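Local coordinates for protoporphyrinogen oxidase (Exiguobacterium sibiricum, PDB 3LOV), which contains FAD and probably oxidises coproporphyrinogen III to coproporphyrin III with oxygen, in the coproporphyrin-dependent route to heme b, at residues G58-Y62 / Q348-H352; K66-L72 / L447-A452; G409-Y413 / L440-V445; I435-G439 / S453-M457. One frame throughout, in Å; residues are numbered along the deposited sequence.

Interaction 1. Residues G58-Y62 / Q348-H352; sequences GPDSY and QKWNH. With FAD (flavin-adenine dinucleotide), chain B.
Beside the flavin site, the loop that meets the polar end of the isoalloxazine presents Asp60 to Lys349 and Trp350. One oxygen does the work of both bonds: OD2 of Asp60 accepts from NZ of Lys349 at 2.8 Å in a salt bridge, and from NE1 of Trp350 at 3.1 Å. The two donors use it differently. The ammonium group lies on the syn lone pair, on the side of the other oxygen, whereas the indole N-H comes from well above the carboxylate plane, 56° out of it. Seen from the tryptophan, the same oxygen sits at the ring edge near the plane, and the carboxylate stands almost upright against the indole, with 87° between the two planes. Lys349 and Asp60 approach each other from opposite directions, the lysine on a fully extended chain with its CG lying over one face of the Trp350 ring, toward the rim. These residues follow strand 340-345 of the large mixed sheet, at the end of helix 346-349, so the contact joins that sheet to the FAD-binding part of an amine oxidoreductase fold. OD1 of Asp60 accepts the hydroxyl of Ser61, OG to OD1 2.8 Å, from the same side of the carboxylate plane as the indole. Ser61 CB also packs against CZ2 of Trp350 at 3.5 Å. The backbone of the same loop faces the cofactor: O of Ser61 receives a weak hydrogen bond from N3 of FAD, 2.7 Å long but bent to 127°. Next to it, CB of Pro59 lies 3.5 Å from C4X of the flavin.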
# COMPACT_ATOMS: atom_id res chain seq x y z
N GLY A 58 -2.55 8.01 6.85
CA GLY A 58 -2.25 7.22 5.65
C GLY A 58 -2.00 5.75 5.96
O GLY A 58 -2.81 5.10 6.58
N PRO A 59 -0.87 5.21 5.51
CA PRO A 59 -0.51 3.84 5.92
C PRO A 59 -0.52 3.70 7.46
O PRO A 59 -0.08 4.60 8.17
CB PRO A 59 0.94 3.68 5.45
CG PRO A 59 1.20 4.74 4.48
CD PRO A 59 0.18 5.86 4.72
N ASP A 60 -1.06 2.61 7.99
CA ASP A 60 -1.02 2.46 9.44
C ASP A 60 0.09 1.53 9.91
O ASP A 60 0.44 1.53 11.08
CB ASP A 60 -2.41 2.10 10.02
CG ASP A 60 -2.79 0.64 9.83
OD1 ASP A 60 -2.20 -0.04 8.98
OD2 ASP A 60 -3.69 0.18 10.57
N SER A 61 0.64 0.75 8.98
CA SER A 61 1.56 -0.32 9.35
C SER A 61 2.22 -0.88 8.11
O SER A 61 1.99 -0.39 7.01
CB SER A 61 0.79 -1.42 10.10
OG SER A 61 -0.22 -2.00 9.30
N TYR A 62 3.06 -1.89 8.29
CA TYR A 62 3.76 -2.58 7.22
C TYR A 62 3.88 -4.06 7.55
O TYR A 62 3.82 -4.44 8.71
CB TYR A 62 5.13 -1.97 6.92
CG TYR A 62 6.19 -2.14 8.02
CD1 TYR A 62 6.34 -1.20 9.04
CD2 TYR A 62 7.02 -3.24 8.02
CE1 TYR A 62 7.30 -1.37 10.05
CE2 TYR A 62 7.96 -3.44 9.01
CZ TYR A 62 8.10 -2.51 10.01
OH TYR A 62 9.05 -2.77 10.91
N GLN A 348 -9.16 -1.40 18.73
CA GLN A 348 -9.02 -2.86 18.83
C GLN A 348 -7.76 -3.40 18.15
O GLN A 348 -7.19 -4.39 18.59
CB GLN A 348 -10.23 -3.58 18.21
CG GLN A 348 -11.58 -3.20 18.77
CD GLN A 348 -11.72 -3.62 20.20
OE1 GLN A 348 -11.67 -2.78 21.09
NE2 GLN A 348 -11.88 -4.93 20.43
N LYS A 349 -7.34 -2.78 17.06
CA LYS A 349 -6.23 -3.33 16.26
C LYS A 349 -4.90 -2.88 16.88
O LYS A 349 -3.96 -3.65 16.91
CB LYS A 349 -6.36 -2.87 14.81
CG LYS A 349 -5.26 -3.35 13.84
CD LYS A 349 -5.59 -2.93 12.40
CE LYS A 349 -4.49 -3.29 11.41
NZ LYS A 349 -4.56 -2.42 10.21
N TRP A 350 -4.86 -1.65 17.38
CA TRP A 350 -3.64 -1.05 17.98
C TRP A 350 -3.85 -0.60 19.43
O TRP A 350 -4.55 0.38 19.69
CB TRP A 350 -3.13 0.15 17.15
CG TRP A 350 -2.88 -0.21 15.77
CD1 TRP A 350 -3.65 0.12 14.69
CD2 TRP A 350 -1.80 -1.00 15.27
NE1 TRP A 350 -3.13 -0.44 13.54
CE2 TRP A 350 -1.99 -1.13 13.87
CE3 TRP A 350 -0.69 -1.63 15.86
CZ2 TRP A 350 -1.11 -1.82 13.06
CZ3 TRP A 350 0.19 -2.32 15.02
CH2 TRP A 350 -0.04 -2.42 13.65
N ASN A 351 -3.19 -1.29 20.36
CA ASN A 351 -3.24 -0.93 21.77
C ASN A 351 -2.82 0.51 22.01
O ASN A 351 -3.41 1.18 22.82
CB ASN A 351 -2.39 -1.90 22.60
CG ASN A 351 -3.06 -3.27 22.78
OD1 ASN A 351 -4.24 -3.44 22.48
ND2 ASN A 351 -2.32 -4.24 23.30
N HIS A 352 -1.84 1.02 21.27
CA HIS A 352 -1.27 2.36 21.53
C HIS A 352 -2.04 3.57 21.01
O HIS A 352 -1.79 4.71 21.43
CB HIS A 352 0.14 2.43 20.92
CG HIS A 352 0.15 2.57 19.42
ND1 HIS A 352 -0.01 1.50 18.57
CD2 HIS A 352 0.34 3.65 18.62
CE1 HIS A 352 0.08 1.92 17.31
NE2 HIS A 352 0.30 3.22 17.32
PA FAD B . 4.67 9.75 -1.55
O1A FAD B . 4.41 9.41 -0.12
O2A FAD B . 3.51 10.03 -2.43
O5B FAD B . 5.65 11.00 -1.59
C5B FAD B . 5.86 11.77 -2.75
C4B FAD B . 6.51 13.09 -2.32
O4B FAD B . 6.94 13.84 -3.46
C3B FAD B . 5.54 13.93 -1.51
O3B FAD B . 6.14 14.45 -0.34
C2B FAD B . 5.18 15.00 -2.52
O2B FAD B . 4.87 16.22 -1.94
C1B FAD B . 6.45 15.14 -3.33
N9A FAD B . 6.29 15.73 -4.67
C8A FAD B . 5.27 15.63 -5.60
N7A FAD B . 5.59 16.36 -6.71
C5A FAD B . 6.81 16.92 -6.49
C6A FAD B . 7.65 17.74 -7.25
N6A FAD B . 7.32 18.11 -8.49
N1A FAD B . 8.87 18.16 -6.73
C2A FAD B . 9.27 17.74 -5.49
N3A FAD B . 8.45 16.91 -4.74
C4A FAD B . 7.25 16.53 -5.23
N1 FAD B . 1.80 0.87 2.53
C2 FAD B . 2.05 0.01 3.56
O2 FAD B . 3.13 -0.59 3.63
N3 FAD B . 1.09 -0.22 4.51
C4 FAD B . -0.12 0.38 4.46
O4 FAD B . -0.92 0.16 5.36
C4X FAD B . -0.42 1.23 3.42
N5 FAD B . -1.64 1.88 3.39
C5X FAD B . -1.91 2.75 2.33
C6 FAD B . -3.15 3.39 2.25
C7 FAD B . -3.43 4.27 1.19
C7M FAD B . -4.76 4.96 1.12
C8 FAD B . -2.45 4.55 0.22
C8M FAD B . -2.71 5.48 -0.95
C9 FAD B . -1.20 3.93 0.30
C9A FAD B . -0.92 3.02 1.34
N10 FAD B . 0.34 2.40 1.42
C10 FAD B . 0.57 1.49 2.46
C1' FAD B . 1.43 2.61 0.40
C2' FAD B . 2.40 3.69 0.95
O2' FAD B . 1.71 4.88 1.07
C3' FAD B . 3.62 3.92 0.03
O3' FAD B . 4.46 2.79 0.21
C4' FAD B . 4.47 5.18 0.36
O4' FAD B . 3.81 6.22 1.04
C5' FAD B . 5.01 5.82 -0.91
O5' FAD B . 5.89 6.85 -0.55
P FAD B . 6.64 7.64 -1.70
O1P FAD B . 7.05 6.75 -2.84
O2P FAD B . 7.71 8.57 -1.18
O3P FAD B . 5.47 8.60 -2.33

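Interaction 2. Residues K66-L72 / L447-A452; sequences KHILTDL and LPDCVA. With FAD (flavin-adenine dinucleotide), chain B.
The carboxylate of Asp449 is met by the ammonium group of Lys66, which lies on the syn lone pair of OD1, NZ to OD1 2.9 Å, and makes a weaker bond to OD2 at 3.1 Å. OD2 also accepts the backbone N-H of Gly446, just ahead of the helix. The imidazole of His67, turned away from this contact, holds OD2 of Asp71 at its edge, in the ring plane. Lys66 crosses the Pro448 ring at about a right angle, and the packing is tight there: CB to CB is 3.4 Å. From this partly exposed border the contact runs inward to apolar groups. CG2 of Ile68 touches O of Pro448, while its CD1 reaches Ala452, CB at 4.1 Å. With CG anti to the backbone N (chi1 -179°), Leu69 extends CD2 to within 3.7 Å of CB of Leu447, and Leu72 meets Val451 further along. The segments 68-72 and 447-452 of the two helices cross steeply, at 74°. The second begins at the cofactor, where N of Leu447 donates an almost straight bond to O2 of FAD (2.8 Å, 166°); a helix N terminus directed at the flavin N1-C2=O2 locus is a familiar flavoprotein feature, and would probably stabilise negative charge there on reduction.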
# COMPACT_ATOMS: atom_id res chain seq x y z
N LYS A 66 8.61 -8.18 5.52
CA LYS A 66 9.45 -7.33 4.66
C LYS A 66 10.37 -6.52 5.56
O LYS A 66 10.19 -5.30 5.78
CB LYS A 66 8.58 -6.45 3.77
CG LYS A 66 7.77 -7.26 2.76
CD LYS A 66 6.91 -6.37 1.84
CE LYS A 66 6.20 -7.23 0.81
NZ LYS A 66 5.68 -6.46 -0.33
N HIS A 67 11.35 -7.23 6.11
CA HIS A 67 12.15 -6.80 7.27
C HIS A 67 13.13 -5.66 6.97
O HIS A 67 13.75 -5.14 7.91
CB HIS A 67 12.96 -7.99 7.82
CG HIS A 67 13.98 -8.49 6.86
ND1 HIS A 67 15.24 -7.94 6.77
CD2 HIS A 67 13.92 -9.46 5.91
CE1 HIS A 67 15.92 -8.56 5.82
NE2 HIS A 67 15.15 -9.50 5.30
N ILE A 68 13.28 -5.26 5.70
CA ILE A 68 14.13 -4.11 5.38
C ILE A 68 13.71 -2.85 6.16
O ILE A 68 14.56 -2.10 6.64
CB ILE A 68 14.23 -3.83 3.86
CG1 ILE A 68 15.36 -2.83 3.58
CG2 ILE A 68 12.89 -3.31 3.28
CD1 ILE A 68 15.69 -2.67 2.10
N LEU A 69 12.40 -2.67 6.37
CA LEU A 69 11.90 -1.49 7.05
C LEU A 69 12.15 -1.64 8.57
O LEU A 69 12.44 -0.65 9.26
CB LEU A 69 10.41 -1.25 6.74
CG LEU A 69 9.75 -0.00 7.37
CD1 LEU A 69 10.70 1.22 7.43
CD2 LEU A 69 8.47 0.39 6.61
N THR A 70 11.98 -2.87 9.08
CA THR A 70 12.35 -3.19 10.47
C THR A 70 13.82 -2.86 10.71
O THR A 70 14.15 -2.19 11.67
CB THR A 70 12.10 -4.66 10.78
OG1 THR A 70 10.78 -5.03 10.33
CG2 THR A 70 12.23 -4.92 12.33
N ASP A 71 14.67 -3.27 9.78
CA ASP A 71 16.10 -3.03 9.89
C ASP A 71 16.46 -1.53 9.88
O ASP A 71 17.29 -1.06 10.70
CB ASP A 71 16.83 -3.72 8.75
CG ASP A 71 16.81 -5.22 8.87
OD1 ASP A 71 16.69 -5.75 9.99
OD2 ASP A 71 16.93 -5.87 7.81
N LEU A 72 15.82 -0.77 8.99
CA LEU A 72 15.98 0.69 8.95
C LEU A 72 15.53 1.28 10.27
O LEU A 72 16.21 2.15 10.83
CB LEU A 72 15.20 1.31 7.76
CG LEU A 72 15.32 2.81 7.55
CD1 LEU A 72 16.82 3.12 7.30
CD2 LEU A 72 14.37 3.36 6.35
N LEU A 447 5.25 0.35 2.05
CA LEU A 447 6.35 1.10 2.65
C LEU A 447 7.71 0.40 2.50
O LEU A 447 8.70 1.03 2.09
CB LEU A 447 6.05 1.47 4.09
CG LEU A 447 4.89 2.42 4.26
CD1 LEU A 447 4.39 2.41 5.69
CD2 LEU A 447 5.25 3.83 3.86
N PRO A 448 7.75 -0.93 2.77
CA PRO A 448 9.01 -1.68 2.66
C PRO A 448 9.52 -1.82 1.24
O PRO A 448 10.74 -1.81 1.04
CB PRO A 448 8.64 -3.06 3.21
CG PRO A 448 7.48 -2.80 4.08
CD PRO A 448 6.69 -1.80 3.30
N ASP A 449 8.58 -1.92 0.28
CA ASP A 449 8.92 -1.98 -1.15
C ASP A 449 9.56 -0.67 -1.62
O ASP A 449 10.49 -0.66 -2.41
CB ASP A 449 7.67 -2.27 -2.01
CG ASP A 449 6.96 -3.62 -1.63
OD1 ASP A 449 7.62 -4.63 -1.41
OD2 ASP A 449 5.72 -3.64 -1.55
N CYS A 450 9.00 0.44 -1.17
CA CYS A 450 9.53 1.76 -1.46
C CYS A 450 10.90 1.97 -0.83
O CYS A 450 11.83 2.50 -1.48
CB CYS A 450 8.55 2.82 -0.97
SG CYS A 450 7.07 2.93 -2.04
N VAL A 451 11.07 1.51 0.39
CA VAL A 451 12.39 1.59 1.01
C VAL A 451 13.42 0.79 0.20
O VAL A 451 14.47 1.34 -0.14
CB VAL A 451 12.39 1.17 2.49
CG1 VAL A 451 13.84 1.03 3.02
CG2 VAL A 451 11.54 2.16 3.33
N ALA A 452 13.10 -0.45 -0.16
CA ALA A 452 13.93 -1.23 -1.04
C ALA A 452 14.18 -0.56 -2.38
O ALA A 452 15.26 -0.72 -2.99
CB ALA A 452 13.30 -2.64 -1.29
PA FAD B . 4.67 9.75 -1.55
O1A FAD B . 4.41 9.41 -0.12
O2A FAD B . 3.51 10.03 -2.43
O5B FAD B . 5.65 11.00 -1.59
C5B FAD B . 5.86 11.77 -2.75
C4B FAD B . 6.51 13.09 -2.32
O4B FAD B . 6.94 13.84 -3.46
C3B FAD B . 5.54 13.93 -1.51
O3B FAD B . 6.14 14.45 -0.34
C2B FAD B . 5.18 15.00 -2.52
O2B FAD B . 4.87 16.22 -1.94
C1B FAD B . 6.45 15.14 -3.33
N9A FAD B . 6.29 15.73 -4.67
C8A FAD B . 5.27 15.63 -5.60
N7A FAD B . 5.59 16.36 -6.71
C5A FAD B . 6.81 16.92 -6.49
C6A FAD B . 7.65 17.74 -7.25
N6A FAD B . 7.32 18.11 -8.49
N1A FAD B . 8.87 18.16 -6.73
C2A FAD B . 9.27 17.74 -5.49
N3A FAD B . 8.45 16.91 -4.74
C4A FAD B . 7.25 16.53 -5.23
N1 FAD B . 1.80 0.87 2.53
C2 FAD B . 2.05 0.01 3.56
O2 FAD B . 3.13 -0.59 3.63
N3 FAD B . 1.09 -0.22 4.51
C4 FAD B . -0.12 0.38 4.46
O4 FAD B . -0.92 0.16 5.36
C4X FAD B . -0.42 1.23 3.42
N5 FAD B . -1.64 1.88 3.39
C5X FAD B . -1.91 2.75 2.33
C6 FAD B . -3.15 3.39 2.25
C7 FAD B . -3.43 4.27 1.19
C7M FAD B . -4.76 4.96 1.12
C8 FAD B . -2.45 4.55 0.22
C8M FAD B . -2.71 5.48 -0.95
C9 FAD B . -1.20 3.93 0.30
C9A FAD B . -0.92 3.02 1.34
N10 FAD B . 0.34 2.40 1.42
C10 FAD B . 0.57 1.49 2.46
C1' FAD B . 1.43 2.61 0.40
C2' FAD B . 2.40 3.69 0.95
O2' FAD B . 1.71 4.88 1.07
C3' FAD B . 3.62 3.92 0.03
O3' FAD B . 4.46 2.79 0.21
C4' FAD B . 4.47 5.18 0.36
O4' FAD B . 3.81 6.22 1.04
C5' FAD B . 5.01 5.82 -0.91
O5' FAD B . 5.89 6.85 -0.55
P FAD B . 6.64 7.64 -1.70
O1P FAD B . 7.05 6.75 -2.84
O2P FAD B . 7.71 8.57 -1.18
O3P FAD B . 5.47 8.60 -2.33

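Interaction 3. Residues G409-Y413 / L440-V445; sequences GLPAY and LAYDGV. With FAD (flavin-adenine dinucleotide), chain B.
Past a classic beta bulge at Gly409 and Leu410, the chain of 409-413 runs alongside the irregular 440-445 loop, with the CA atoms of Pro411 and Ala441 6.3 Å apart. Tyr413 then reaches into the curve of that loop, and its hydroxyl bridges the two limbs. OH accepts the backbone N-H of Gly444 at 2.8 Å, close to the ring plane, and donates to O of Leu440 at a short 2.5 Å, approaching from 48° above the carbonyl plane. Beside the hydroxyl, CE1 of Tyr413 meets CG2 of Val445 obliquely at 3.8 Å, and the ring is stacked with that of His417. A phenylalanine here would keep the ring but lose the hydroxyl, and would probably leave Leu440 O and Gly444 N without their shared mate, freeing the loop to shift. Val445 splits its two branches: while CG2 faces the tyrosine, CG1, anti to the backbone N (chi1 167°), meets CD2 of Leu410 at 3.7 Å. Leu410 in turn lays CG 3.6 Å from the C8M methyl of FAD. Pro411 wedges its CD against CD1 of Leu440. A CB at Gly444 would jam against the preceding carbonyl O; Val445 offers its O to the ribityl O3' of FAD at 2.6 Å. The loop between the last strand of a Rossmann-type sheet and helix 447-463 thereby forms a wall of the FAD pocket, with the end of strand 400-411 alongside.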
# COMPACT_ATOMS: atom_id res chain seq x y z
N GLY A 409 -3.23 7.86 -5.29
CA GLY A 409 -2.27 7.23 -4.37
C GLY A 409 -1.93 5.79 -4.69
O GLY A 409 -0.85 5.32 -4.35
N LEU A 410 -2.87 5.07 -5.30
CA LEU A 410 -2.69 3.67 -5.54
C LEU A 410 -2.61 3.31 -7.01
O LEU A 410 -3.59 3.38 -7.72
CB LEU A 410 -3.78 2.87 -4.81
CG LEU A 410 -3.66 2.92 -3.28
CD1 LEU A 410 -4.94 2.43 -2.57
CD2 LEU A 410 -2.39 2.19 -2.77
N PRO A 411 -1.43 2.91 -7.48
CA PRO A 411 -1.34 2.38 -8.85
C PRO A 411 -1.83 0.96 -8.97
O PRO A 411 -1.66 0.17 -8.05
CB PRO A 411 0.16 2.37 -9.15
CG PRO A 411 0.77 3.24 -8.14
CD PRO A 411 -0.10 3.11 -6.90
N ALA A 412 -2.39 0.66 -10.13
CA ALA A 412 -2.89 -0.63 -10.49
C ALA A 412 -1.82 -1.35 -11.29
O ALA A 412 -1.66 -1.11 -12.54
CB ALA A 412 -4.20 -0.47 -11.33
N TYR A 413 -1.05 -2.19 -10.59
CA TYR A 413 -0.07 -3.07 -11.20
C TYR A 413 -0.79 -4.26 -11.84
O TYR A 413 -1.55 -4.92 -11.19
CB TYR A 413 0.88 -3.70 -10.16
CG TYR A 413 1.95 -2.82 -9.51
CD1 TYR A 413 1.80 -1.43 -9.37
CD2 TYR A 413 3.07 -3.40 -8.94
CE1 TYR A 413 2.78 -0.64 -8.73
CE2 TYR A 413 4.05 -2.63 -8.29
CZ TYR A 413 3.92 -1.25 -8.20
OH TYR A 413 4.88 -0.52 -7.55
N LEU A 440 6.59 4.21 -5.26
CA LEU A 440 5.49 3.24 -5.25
C LEU A 440 4.98 2.82 -6.62
O LEU A 440 4.29 1.80 -6.72
CB LEU A 440 4.35 3.74 -4.39
CG LEU A 440 3.26 4.67 -4.94
CD1 LEU A 440 2.10 4.51 -3.94
CD2 LEU A 440 3.69 6.12 -5.07
N ALA A 441 5.33 3.59 -7.65
CA ALA A 441 4.91 3.25 -9.03
C ALA A 441 5.67 2.02 -9.52
O ALA A 441 5.24 1.33 -10.47
CB ALA A 441 5.22 4.38 -9.97
N TYR A 442 6.85 1.80 -8.91
CA TYR A 442 7.86 0.94 -9.55
C TYR A 442 7.98 -0.49 -9.07
O TYR A 442 7.77 -1.43 -9.85
CB TYR A 442 9.22 1.65 -9.57
CG TYR A 442 9.08 3.07 -10.09
CD1 TYR A 442 8.90 3.32 -11.45
CD2 TYR A 442 9.10 4.17 -9.23
CE1 TYR A 442 8.73 4.60 -11.94
CE2 TYR A 442 8.96 5.47 -9.73
CZ TYR A 442 8.73 5.67 -11.06
OH TYR A 442 8.56 6.94 -11.59
N ASP A 443 8.40 -0.66 -7.82
CA ASP A 443 8.85 -1.95 -7.31
C ASP A 443 7.98 -2.46 -6.12
O ASP A 443 8.49 -3.09 -5.20
CB ASP A 443 10.30 -1.84 -6.85
CG ASP A 443 11.22 -1.20 -7.89
OD1 ASP A 443 11.18 -1.64 -9.04
OD2 ASP A 443 11.98 -0.27 -7.53
N GLY A 444 6.68 -2.17 -6.14
CA GLY A 444 5.79 -2.54 -5.05
C GLY A 444 5.27 -1.29 -4.39
O GLY A 444 6.01 -0.35 -4.15
N VAL A 445 4.00 -1.32 -4.04
CA VAL A 445 3.31 -0.20 -3.46
C VAL A 445 3.61 0.09 -1.99
O VAL A 445 3.51 1.23 -1.57
CB VAL A 445 1.79 -0.40 -3.68
CG1 VAL A 445 0.98 0.55 -2.85
CG2 VAL A 445 1.51 -0.23 -5.18
PA FAD B . 4.67 9.75 -1.55
O1A FAD B . 4.41 9.41 -0.12
O2A FAD B . 3.51 10.03 -2.43
O5B FAD B . 5.65 11.00 -1.59
C5B FAD B . 5.86 11.77 -2.75
C4B FAD B . 6.51 13.09 -2.32
O4B FAD B . 6.94 13.84 -3.46
C3B FAD B . 5.54 13.93 -1.51
O3B FAD B . 6.14 14.45 -0.34
C2B FAD B . 5.18 15.00 -2.52
O2B FAD B . 4.87 16.22 -1.94
C1B FAD B . 6.45 15.14 -3.33
N9A FAD B . 6.29 15.73 -4.67
C8A FAD B . 5.27 15.63 -5.60
N7A FAD B . 5.59 16.36 -6.71
C5A FAD B . 6.81 16.92 -6.49
C6A FAD B . 7.65 17.74 -7.25
N6A FAD B . 7.32 18.11 -8.49
N1A FAD B . 8.87 18.16 -6.73
C2A FAD B . 9.27 17.74 -5.49
N3A FAD B . 8.45 16.91 -4.74
C4A FAD B . 7.25 16.53 -5.23
N1 FAD B . 1.80 0.87 2.53
C2 FAD B . 2.05 0.01 3.56
O2 FAD B . 3.13 -0.59 3.63
N3 FAD B . 1.09 -0.22 4.51
C4 FAD B . -0.12 0.38 4.46
O4 FAD B . -0.92 0.16 5.36
C4X FAD B . -0.42 1.23 3.42
N5 FAD B . -1.64 1.88 3.39
C5X FAD B . -1.91 2.75 2.33
C6 FAD B . -3.15 3.39 2.25
C7 FAD B . -3.43 4.27 1.19
C7M FAD B . -4.76 4.96 1.12
C8 FAD B . -2.45 4.55 0.22
C8M FAD B . -2.71 5.48 -0.95
C9 FAD B . -1.20 3.93 0.30
C9A FAD B . -0.92 3.02 1.34
N10 FAD B . 0.34 2.40 1.42
C10 FAD B . 0.57 1.49 2.46
C1' FAD B . 1.43 2.61 0.40
C2' FAD B . 2.40 3.69 0.95
O2' FAD B . 1.71 4.88 1.07
C3' FAD B . 3.62 3.92 0.03
O3' FAD B . 4.46 2.79 0.21
C4' FAD B . 4.47 5.18 0.36
O4' FAD B . 3.81 6.22 1.04
C5' FAD B . 5.01 5.82 -0.91
O5' FAD B . 5.89 6.85 -0.55
P FAD B . 6.64 7.64 -1.70
O1P FAD B . 7.05 6.75 -2.84
O2P FAD B . 7.71 8.57 -1.18
O3P FAD B . 5.47 8.60 -2.33

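Interaction 4. Residues I435-G439 / S453-M457; sequences IYLAG and SAKTM
Ser453 and Gly439 meet through a nearly straight hydrogen bond: the backbone N-H of Gly439 points at OG of Ser453, 3.1 Å away with an angle of 164°. OG stands anti to its own backbone N (chi1 -179°), which directs it across to segment 435-439, and it also touches CB of Ala438 at 3.4 Å. A turn further along the helix, the bent side chain of Met457, a selenomethionine, meets the strand. Its CG lies close to O of Leu437 and 4.0 Å from CB of Ala438, and SE reaches the edge of the Tyr436 ring, near its plane, at 4.3 Å from CD2. Strand 435-437 is an outermost strand of the five-stranded parallel sheet of the Rossmann-type FAD-binding fold, and helix 447-463 packs against its end. In the second shell, OD2 of Asp443 is also hydrogen-bonded to OG of Ser453, so the serine sits between a backbone amide and a carboxylate. An alanine in its place would probably leave the amide of Gly439 and this oxygen of Asp443 without their common partner. Arg425, on helix 417-431, forms a salt bridge with the other oxygen of Asp443 and hydrogen-bonds O of Leu437. Ala454 turns to Ala18 and Ala19 of helix 14-26.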
# COMPACT_ATOMS: atom_id res chain seq x y z
N ILE A 435 19.72 9.79 -14.49
CA ILE A 435 18.43 9.99 -13.87
C ILE A 435 17.84 8.63 -13.55
O ILE A 435 17.80 7.74 -14.39
CB ILE A 435 17.52 10.90 -14.73
CG1 ILE A 435 18.23 12.26 -14.93
CG2 ILE A 435 16.13 11.09 -14.10
CD1 ILE A 435 17.35 13.35 -15.47
N TYR A 436 17.44 8.47 -12.28
CA TYR A 436 16.97 7.19 -11.72
C TYR A 436 15.60 7.46 -11.12
O TYR A 436 15.26 8.60 -10.78
CB TYR A 436 17.97 6.64 -10.66
CG TYR A 436 19.35 6.33 -11.23
CD1 TYR A 436 20.34 7.33 -11.38
CD2 TYR A 436 19.67 5.06 -11.63
CE1 TYR A 436 21.60 7.02 -11.96
CE2 TYR A 436 20.93 4.75 -12.19
CZ TYR A 436 21.87 5.73 -12.34
OH TYR A 436 23.07 5.36 -12.88
N LEU A 437 14.79 6.40 -11.07
CA LEU A 437 13.43 6.44 -10.54
C LEU A 437 13.25 5.47 -9.37
O LEU A 437 13.74 4.35 -9.42
CB LEU A 437 12.43 6.00 -11.64
CG LEU A 437 12.56 6.67 -12.99
CD1 LEU A 437 11.61 6.06 -14.03
CD2 LEU A 437 12.27 8.16 -12.85
N ALA A 438 12.48 5.89 -8.36
CA ALA A 438 12.15 5.04 -7.22
C ALA A 438 10.84 5.50 -6.59
O ALA A 438 10.42 6.64 -6.73
CB ALA A 438 13.30 5.06 -6.16
N GLY A 439 10.18 4.57 -5.92
CA GLY A 439 8.90 4.83 -5.32
C GLY A 439 7.80 3.85 -5.67
O GLY A 439 8.02 2.82 -6.29
N SER A 453 13.14 0.09 -2.91
CA SER A 453 13.23 0.75 -4.21
C SER A 453 14.32 1.83 -4.11
O SER A 453 15.25 1.86 -4.93
CB SER A 453 11.86 1.35 -4.62
OG SER A 453 11.86 2.01 -5.88
N ALA A 454 14.22 2.66 -3.08
CA ALA A 454 15.26 3.67 -2.78
C ALA A 454 16.66 3.02 -2.63
O ALA A 454 17.60 3.44 -3.29
CB ALA A 454 14.92 4.49 -1.50
N LYS A 455 16.80 1.99 -1.78
CA LYS A 455 18.11 1.36 -1.56
C LYS A 455 18.70 0.79 -2.85
O LYS A 455 19.88 1.03 -3.16
CB LYS A 455 17.99 0.25 -0.53
CG LYS A 455 19.34 -0.22 0.07
CD LYS A 455 19.14 -1.53 0.83
CE LYS A 455 20.26 -1.82 1.82
NZ LYS A 455 21.51 -1.16 1.41
N THR A 456 17.91 0.04 -3.61
CA THR A 456 18.45 -0.50 -4.86
C THR A 456 18.83 0.64 -5.84
O THR A 456 19.82 0.53 -6.55
CB THR A 456 17.47 -1.48 -5.51
OG1 THR A 456 17.02 -2.40 -4.51
CG2 THR A 456 18.13 -2.29 -6.62
N MSE A 457 18.06 1.73 -5.93
CA MSE A 457 18.46 2.77 -6.89
C MSE A 457 19.71 3.50 -6.39
O MSE A 457 20.62 3.75 -7.16
CB MSE A 457 17.35 3.74 -7.25
CG MSE A 457 16.22 3.11 -8.04
SE MSE A 457 16.78 2.42 -9.76
CE MSE A 457 16.64 0.48 -9.55

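From the N terminus, 58-62 opens interaction 1 and 66-72 opens interaction 2. Interaction 1 closes at 348-352, inside the long loop that interaction 2 later completes, so these two cross, tying the flavin-side loop to the mixed sheet and helix 68-75 to helix 447-463. Interaction 3 follows interaction 1 in series and falls wholly between the segments of interaction 2, linking the end of strand 400-411 to the loop at 440-445. Interaction 4 opens at 435-439, before interaction 3 has closed, and ends at 453-457, beyond interaction 2; it crosses both and fixes helix 447-463, which it shares with interaction 2, on the parallel sheet. All four touch FAD, interaction 4 through Gly439.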